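Local coordinates for protein transcriptional regulator, ROK family (Vibrio cholerae O1 biovar eltor, PDB 1Z05) that probably binds DNA as a zinc-containing, Mlc-like transcriptional regulator of the ROK family, with a likely role in controlling carbohydrate metabolism, at residues W108-I122 with H125-I139. Residues are numbered along the deposited sequence; the frame is centred on the assembly and turned at random. Where two conformers were deposited one is given.
Sequences WQFLSMRLGRGYLTI and HELGGEVLIDTKIDI. With SO4 (sulfate ion), chain C; SO4 (sulfate ion), chain D.
Ile122 and Ile137 meet through their CD1 methyls, 3.9 Å apart, on the face of the sheet where helix 144-161 packs; Phe158 of that helix touches Ile122 and Arg150 touches Ile137. Branched aliphatic residues suit these two positions, since they fill the layer between strand and helix without polar groups to satisfy. Farther along the same face Leu120 lays its CB against CG1 of Ile139. Beneath them, strands 119-122 and 133-138 run antiparallel, and the pairs Leu120–Ile137 and Ile122–Thr135 each exchange two backbone hydrogen bonds. Thr135, also on this face, turns its hydroxyl back to Ile122 O in a weak hydrogen bond.

At the other end of the contact, Phe110 and His125 make a second apolar contact. With chi1 at 62°, CG of Phe110 sits between the backbone N and the carbonyl carbon, and one ring face receives CB of His125, 3.5 Å from the ring centroid, in the CH-pi contact that chiefly joins them. The two rings are nearly parallel, at 16°, but slid so far apart that they barely overlap. Leu127 lies alongside Trp108, its CD2 3.7 Å from Trp108 CB.

On the polar face, the extended chain of Lys136 crosses Tyr119, placing CE over one face of the ring; NZ stands 4.5 Å from the centroid, a cation-pi contact. CA of Gly116 lies against the opposite face, where a side chain would collide with the ring. Tyr119 OH accepts a hydrogen bond from Arg114 NE and donates one to the sulfate of chain C (Tyr119 OH to its O1, 2.8 Å), probably from the crystallisation liquor. Arg114 NH2 and Arg117 N both grip O4 of that ion, while Asp217 pairs with Arg114 NH1. The whole is the antiparallel three-strand meander, 108-116, 119-126 and 131-138, that opens the 3-2-1-4-5 sheet of an ASKHA-type domain, the fold shared by sugar kinases, Hsc70 and actin.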
loop_
_atom_site.group_PDB
_atom_site.type_symbol
_atom_site.label_atom_id
_atom_site.label_comp_id
_atom_site.label_asym_id
_atom_site.label_seq_id
_atom_site.Cartn_x
_atom_site.Cartn_y
_atom_site.Cartn_z
ATOM N N TRP A 108 29.339 -16.234 -4.426
ATOM C CA TRP A 108 27.939 -16.397 -4.050
ATOM C C TRP A 108 27.043 -16.237 -5.264
ATOM O O TRP A 108 27.247 -15.340 -6.089
ATOM C CB TRP A 108 27.516 -15.347 -3.030
ATOM C CG TRP A 108 28.234 -15.401 -1.730
ATOM C CD1 TRP A 108 29.135 -14.493 -1.259
ATOM C CD2 TRP A 108 28.071 -16.378 -0.700
ATOM N NE1 TRP A 108 29.556 -14.851 -0.007
ATOM C CE2 TRP A 108 28.918 -16.005 0.365
ATOM C CE3 TRP A 108 27.287 -17.532 -0.570
ATOM C CZ2 TRP A 108 29.022 -16.754 1.541
ATOM C CZ3 TRP A 108 27.391 -18.284 0.605
ATOM C CH2 TRP A 108 28.257 -17.889 1.642
ATOM N N GLN A 109 26.026 -17.085 -5.335
ATOM C CA GLN A 109 25.137 -17.131 -6.474
ATOM C C GLN A 109 23.703 -17.382 -6.018
ATOM O O GLN A 109 23.451 -17.683 -4.854
ATOM C CB GLN A 109 25.578 -18.254 -7.421
ATOM C CG GLN A 109 27.021 -18.130 -7.933
ATOM C CD GLN A 109 27.469 -19.360 -8.672
ATOM O OE1 GLN A 109 26.983 -20.450 -8.407
ATOM N NE2 GLN A 109 28.402 -19.195 -9.607
ATOM N N PHE A 110 22.765 -17.253 -6.949
ATOM C CA PHE A 110 21.389 -17.686 -6.735
ATOM C C PHE A 110 20.793 -18.094 -8.083
ATOM O O PHE A 110 21.299 -17.695 -9.134
ATOM C CB PHE A 110 20.551 -16.578 -6.058
ATOM C CG PHE A 110 20.420 -15.302 -6.869
ATOM C CD1 PHE A 110 19.394 -15.155 -7.796
ATOM C CD2 PHE A 110 21.309 -14.244 -6.678
ATOM C CE1 PHE A 110 19.250 -13.977 -8.544
ATOM C CE2 PHE A 110 21.170 -13.055 -7.400
ATOM C CZ PHE A 110 20.148 -12.922 -8.339
ATOM N N LEU A 111 19.737 -18.903 -8.039
ATOM C CA LEU A 111 18.951 -19.225 -9.214
ATOM C C LEU A 111 17.748 -18.307 -9.288
ATOM O O LEU A 111 17.115 -18.006 -8.267
ATOM C CB LEU A 111 18.437 -20.669 -9.157
ATOM C CG LEU A 111 19.367 -21.859 -9.347
ATOM C CD1 LEU A 111 18.494 -23.105 -9.527
ATOM C CD2 LEU A 111 20.275 -21.673 -10.545
ATOM N N SER A 112 17.453 -17.838 -10.493
ATOM C CA SER A 112 16.240 -17.071 -10.735
ATOM C C SER A 112 15.534 -17.766 -11.879
ATOM O O SER A 112 16.152 -18.070 -12.902
ATOM C CB SER A 112 16.561 -15.613 -11.078
ATOM O OG SER A 112 15.371 -14.843 -11.189
ATOM N N MET A 113 14.250 -18.048 -11.680
ATOM C CA MET A 113 13.449 -18.767 -12.651
ATOM C C MET A 113 12.222 -17.969 -13.068
ATOM O O MET A 113 11.679 -17.179 -12.291
ATOM C CB MET A 113 13.005 -20.108 -12.059
ATOM C CG MET A 113 14.162 -21.026 -11.697
ATOM S SD MET A 113 13.629 -22.478 -10.765
ATOM C CE MET A 113 12.960 -23.493 -12.067
ATOM N N ARG A 114 11.793 -18.170 -14.304
ATOM C CA ARG A 114 10.478 -17.709 -14.724
ATOM C C ARG A 114 9.669 -18.887 -15.245
ATOM O O ARG A 114 10.132 -19.626 -16.125
ATOM C CB ARG A 114 10.568 -16.623 -15.801
ATOM C CG ARG A 114 9.179 -16.243 -16.361
ATOM C CD ARG A 114 9.235 -15.179 -17.460
ATOM N NE ARG A 114 7.927 -15.065 -18.107
ATOM C CZ ARG A 114 6.917 -14.346 -17.626
ATOM N NH1 ARG A 114 7.067 -13.647 -16.497
ATOM N NH2 ARG A 114 5.751 -14.338 -18.264
ATOM N N LEU A 115 8.470 -19.061 -14.694
ATOM C CA LEU A 115 7.482 -19.953 -15.279
ATOM C C LEU A 115 6.601 -19.118 -16.197
ATOM O O LEU A 115 5.715 -18.396 -15.733
ATOM C CB LEU A 115 6.648 -20.663 -14.197
ATOM C CG LEU A 115 5.667 -21.750 -14.672
ATOM C CD1 LEU A 115 6.376 -22.830 -15.495
ATOM C CD2 LEU A 115 4.922 -22.388 -13.501
ATOM N N GLY A 116 6.876 -19.197 -17.498
ATOM C CA GLY A 116 6.122 -18.450 -18.496
ATOM C C GLY A 116 5.100 -19.337 -19.176
ATOM O O GLY A 116 4.945 -20.503 -18.807
ATOM N N ARG A 117 4.409 -18.791 -20.176
ATOM C CA ARG A 117 3.365 -19.529 -20.886
ATOM C C ARG A 117 3.965 -20.557 -21.838
ATOM O O ARG A 117 4.374 -20.229 -22.954
ATOM C CB ARG A 117 2.428 -18.572 -21.630
ATOM C CG ARG A 117 1.646 -17.645 -20.701
ATOM C CD ARG A 117 1.099 -16.440 -21.450
ATOM N NE ARG A 117 0.105 -15.697 -20.669
ATOM C CZ ARG A 117 0.390 -14.766 -19.763
ATOM N NH1 ARG A 117 1.654 -14.441 -19.494
ATOM N NH2 ARG A 117 -0.598 -14.150 -19.123
ATOM N N GLY A 118 4.032 -21.799 -21.372
ATOM C CA GLY A 118 4.571 -22.892 -22.164
ATOM C C GLY A 118 6.077 -23.048 -22.085
ATOM O O GLY A 118 6.664 -23.808 -22.853
ATOM N N TYR A 119 6.709 -22.344 -21.152
ATOM C CA TYR A 119 8.150 -22.479 -20.957
ATOM C C TYR A 119 8.618 -22.224 -19.525
ATOM O O TYR A 119 7.897 -21.649 -18.702
ATOM C CB TYR A 119 8.916 -21.563 -21.913
ATOM C CG TYR A 119 8.782 -20.091 -21.589
ATOM C CD1 TYR A 119 9.655 -19.467 -20.691
ATOM C CD2 TYR A 119 7.780 -19.320 -22.185
ATOM C CE1 TYR A 119 9.530 -18.097 -20.390
ATOM C CE2 TYR A 119 7.652 -17.968 -21.902
ATOM C CZ TYR A 119 8.527 -17.365 -21.008
ATOM O OH TYR A 119 8.386 -16.029 -20.739
ATOM N N LEU A 120 9.847 -22.655 -19.253
ATOM C CA LEU A 120 10.513 -22.406 -17.989
ATOM C C LEU A 120 11.905 -21.871 -18.274
ATOM O O LEU A 120 12.665 -22.481 -19.029
ATOM C CB LEU A 120 10.603 -23.693 -17.157
ATOM C CG LEU A 120 11.498 -23.651 -15.904
ATOM C CD1 LEU A 120 10.912 -22.708 -14.843
ATOM C CD2 LEU A 120 11.721 -25.048 -15.325
ATOM N N THR A 121 12.224 -20.726 -17.683
ATOM C CA THR A 121 13.569 -20.159 -17.777
ATOM C C THR A 121 14.305 -20.348 -16.453
ATOM O O THR A 121 13.772 -20.037 -15.391
ATOM C CB THR A 121 13.552 -18.675 -18.202
ATOM O OG1 THR A 121 13.013 -18.574 -19.527
ATOM C CG2 THR A 121 14.975 -18.091 -18.206
ATOM N N ILE A 122 15.513 -20.895 -16.521
ATOM C CA ILE A 122 16.345 -21.030 -15.336
ATOM C C ILE A 122 17.629 -20.269 -15.616
ATOM O O ILE A 122 18.287 -20.508 -16.627
ATOM C CB ILE A 122 16.643 -22.520 -14.964
ATOM C CG1 ILE A 122 15.332 -23.292 -14.740
ATOM C CG2 ILE A 122 17.518 -22.588 -13.706
ATOM C CD1 ILE A 122 15.491 -24.819 -14.620
ATOM N N HIS A 125 22.587 -16.548 -11.419
ATOM C CA HIS A 125 23.055 -15.171 -11.223
ATOM C C HIS A 125 24.146 -15.125 -10.166
ATOM O O HIS A 125 24.161 -15.957 -9.249
ATOM C CB HIS A 125 21.920 -14.297 -10.665
ATOM C CG HIS A 125 20.854 -13.917 -11.648
ATOM N ND1 HIS A 125 19.987 -14.832 -12.203
ATOM C CD2 HIS A 125 20.455 -12.705 -12.098
ATOM C CE1 HIS A 125 19.136 -14.205 -12.997
ATOM N NE2 HIS A 125 19.402 -12.913 -12.954
ATOM N N GLU A 126 25.064 -14.167 -10.281
ATOM C CA GLU A 126 25.937 -13.844 -9.156
ATOM C C GLU A 126 25.126 -12.996 -8.184
ATOM O O GLU A 126 24.204 -12.284 -8.594
ATOM C CB GLU A 126 27.244 -13.146 -9.583
ATOM C CG GLU A 126 27.101 -11.839 -10.370
ATOM C CD GLU A 126 27.055 -10.576 -9.497
ATOM O OE1 GLU A 126 27.669 -10.543 -8.398
ATOM O OE2 GLU A 126 26.411 -9.598 -9.934
ATOM N N LEU A 127 25.468 -13.087 -6.901
ATOM C CA LEU A 127 24.701 -12.450 -5.824
ATOM C C LEU A 127 24.361 -10.962 -6.045
ATOM O O LEU A 127 23.275 -10.509 -5.651
ATOM C CB LEU A 127 25.408 -12.656 -4.472
ATOM C CG LEU A 127 24.510 -12.545 -3.231
ATOM C CD1 LEU A 127 23.428 -13.632 -3.209
ATOM C CD2 LEU A 127 25.348 -12.561 -1.960
ATOM N N GLY A 128 25.281 -10.216 -6.658
ATOM C CA GLY A 128 25.044 -8.823 -7.052
ATOM C C GLY A 128 23.960 -8.617 -8.108
ATOM O O GLY A 128 23.522 -7.482 -8.333
ATOM N N GLY A 129 23.538 -9.697 -8.773
ATOM C CA GLY A 129 22.394 -9.650 -9.687
ATOM C C GLY A 129 22.648 -10.021 -11.144
ATOM O O GLY A 129 21.703 -10.286 -11.884
ATOM N N GLU A 130 23.914 -10.041 -11.561
ATOM C CA GLU A 130 24.269 -10.300 -12.961
ATOM C C GLU A 130 24.053 -11.758 -13.387
ATOM O O GLU A 130 24.347 -12.679 -12.628
ATOM C CB GLU A 130 25.719 -9.876 -13.229
ATOM C CG GLU A 130 26.038 -9.659 -14.710
ATOM C CD GLU A 130 26.918 -8.446 -14.974
ATOM O OE1 GLU A 130 27.252 -7.709 -14.014
ATOM O OE2 GLU A 130 27.274 -8.224 -16.157
ATOM N N VAL A 131 23.555 -11.954 -14.609
ATOM C CA VAL A 131 23.312 -13.298 -15.146
ATOM C C VAL A 131 24.621 -13.955 -15.586
ATOM O O VAL A 131 25.421 -13.335 -16.282
ATOM C CB VAL A 131 22.302 -13.265 -16.325
ATOM C CG1 VAL A 131 22.004 -14.684 -16.856
ATOM C CG2 VAL A 131 21.009 -12.602 -15.884
ATOM N N LEU A 132 24.833 -15.203 -15.161
ATOM C CA LEU A 132 25.986 -16.010 -15.588
ATOM C C LEU A 132 25.595 -17.030 -16.663
ATOM O O LEU A 132 26.286 -17.173 -17.668
ATOM C CB LEU A 132 26.623 -16.735 -14.387
ATOM C CG LEU A 132 27.098 -15.875 -13.206
ATOM C CD1 LEU A 132 27.522 -16.746 -12.034
ATOM C CD2 LEU A 132 28.234 -14.961 -13.635
ATOM N N ILE A 133 24.486 -17.735 -16.438
ATOM C CA ILE A 133 23.980 -18.753 -17.368
ATOM C C ILE A 133 22.476 -18.615 -17.423
ATOM O O ILE A 133 21.856 -18.392 -16.401
ATOM C CB ILE A 133 24.252 -20.194 -16.864
ATOM C CG1 ILE A 133 25.730 -20.419 -16.549
ATOM C CG2 ILE A 133 23.729 -21.244 -17.880
ATOM C CD1 ILE A 133 25.980 -21.651 -15.701
ATOM N N ASP A 134 21.881 -18.770 -18.600
ATOM C CA ASP A 134 20.428 -18.888 -18.662
ATOM C C ASP A 134 19.960 -19.827 -19.760
ATOM O O ASP A 134 20.543 -19.881 -20.848
ATOM C CB ASP A 134 19.743 -17.520 -18.763
ATOM C CG ASP A 134 20.022 -16.820 -20.064
ATOM O OD1 ASP A 134 21.135 -16.978 -20.618
ATOM O OD2 ASP A 134 19.118 -16.094 -20.533
ATOM N N THR A 135 18.919 -20.587 -19.445
ATOM C CA THR A 135 18.363 -21.547 -20.375
ATOM C C THR A 135 16.854 -21.432 -20.357
ATOM O O THR A 135 16.247 -21.239 -19.298
ATOM C CB THR A 135 18.770 -22.996 -20.022
ATOM O OG1 THR A 135 18.445 -23.267 -18.649
ATOM C CG2 THR A 135 20.264 -23.194 -20.236
ATOM N N LYS A 136 16.265 -21.546 -21.542
ATOM C CA LYS A 136 14.828 -21.556 -21.701
ATOM C C LYS A 136 14.420 -22.953 -22.159
ATOM O O LYS A 136 14.958 -23.482 -23.135
ATOM C CB LYS A 136 14.407 -20.493 -22.714
ATOM C CG LYS A 136 12.902 -20.271 -22.826
ATOM C CD LYS A 136 12.605 -19.165 -23.819
ATOM C CE LYS A 136 11.109 -18.999 -24.039
ATOM N NZ LYS A 136 10.796 -18.034 -25.132
ATOM N N ILE A 137 13.472 -23.535 -21.433
ATOM C CA ILE A 137 13.026 -24.913 -21.644
ATOM C C ILE A 137 11.543 -24.885 -21.979
ATOM O O ILE A 137 10.737 -24.372 -21.197
ATOM C CB ILE A 137 13.245 -25.759 -20.352
ATOM C CG1 ILE A 137 14.718 -25.726 -19.920
ATOM C CG2 ILE A 137 12.778 -27.205 -20.549
ATOM C CD1 ILE A 137 14.926 -25.471 -18.417
ATOM N N ASP A 138 11.180 -25.436 -23.135
ATOM C CA ASP A 138 9.774 -25.545 -23.511
ATOM C C ASP A 138 9.048 -26.593 -22.671
ATOM O O ASP A 138 9.565 -27.691 -22.443
ATOM C CB ASP A 138 9.623 -25.822 -25.010
ATOM C CG ASP A 138 9.779 -24.557 -25.858
ATOM O OD1 ASP A 138 9.549 -23.436 -25.338
ATOM O OD2 ASP A 138 10.129 -24.685 -27.052
ATOM N N ILE A 139 7.854 -26.227 -22.213
ATOM C CA ILE A 139 7.076 -27.003 -21.253
ATOM C C ILE A 139 5.705 -27.243 -21.870
ATOM O O ILE A 139 4.978 -26.293 -22.144
ATOM C CB ILE A 139 6.924 -26.216 -19.901
ATOM C CG1 ILE A 139 8.293 -25.903 -19.268
ATOM C CG2 ILE A 139 6.020 -26.946 -18.909
ATOM C CD1 ILE A 139 9.208 -27.110 -19.073
HETATM S S SO4 C . 4.986 -15.163 -21.720
HETATM O O1 SO4 C . 6.318 -14.620 -21.954
HETATM O O2 SO4 C . 4.006 -14.095 -21.606
HETATM O O3 SO4 C . 4.672 -16.017 -22.866
HETATM O O4 SO4 C . 4.973 -15.935 -20.482
HETATM S S SO4 D . 0.798 -10.634 -18.667
HETATM O O1 SO4 D . 2.009 -10.148 -18.011
HETATM O O2 SO4 D . 0.001 -9.500 -19.116
HETATM O O3 SO4 D . 1.175 -11.443 -19.821
HETATM O O4 SO4 D . 0.023 -11.460 -17.747
#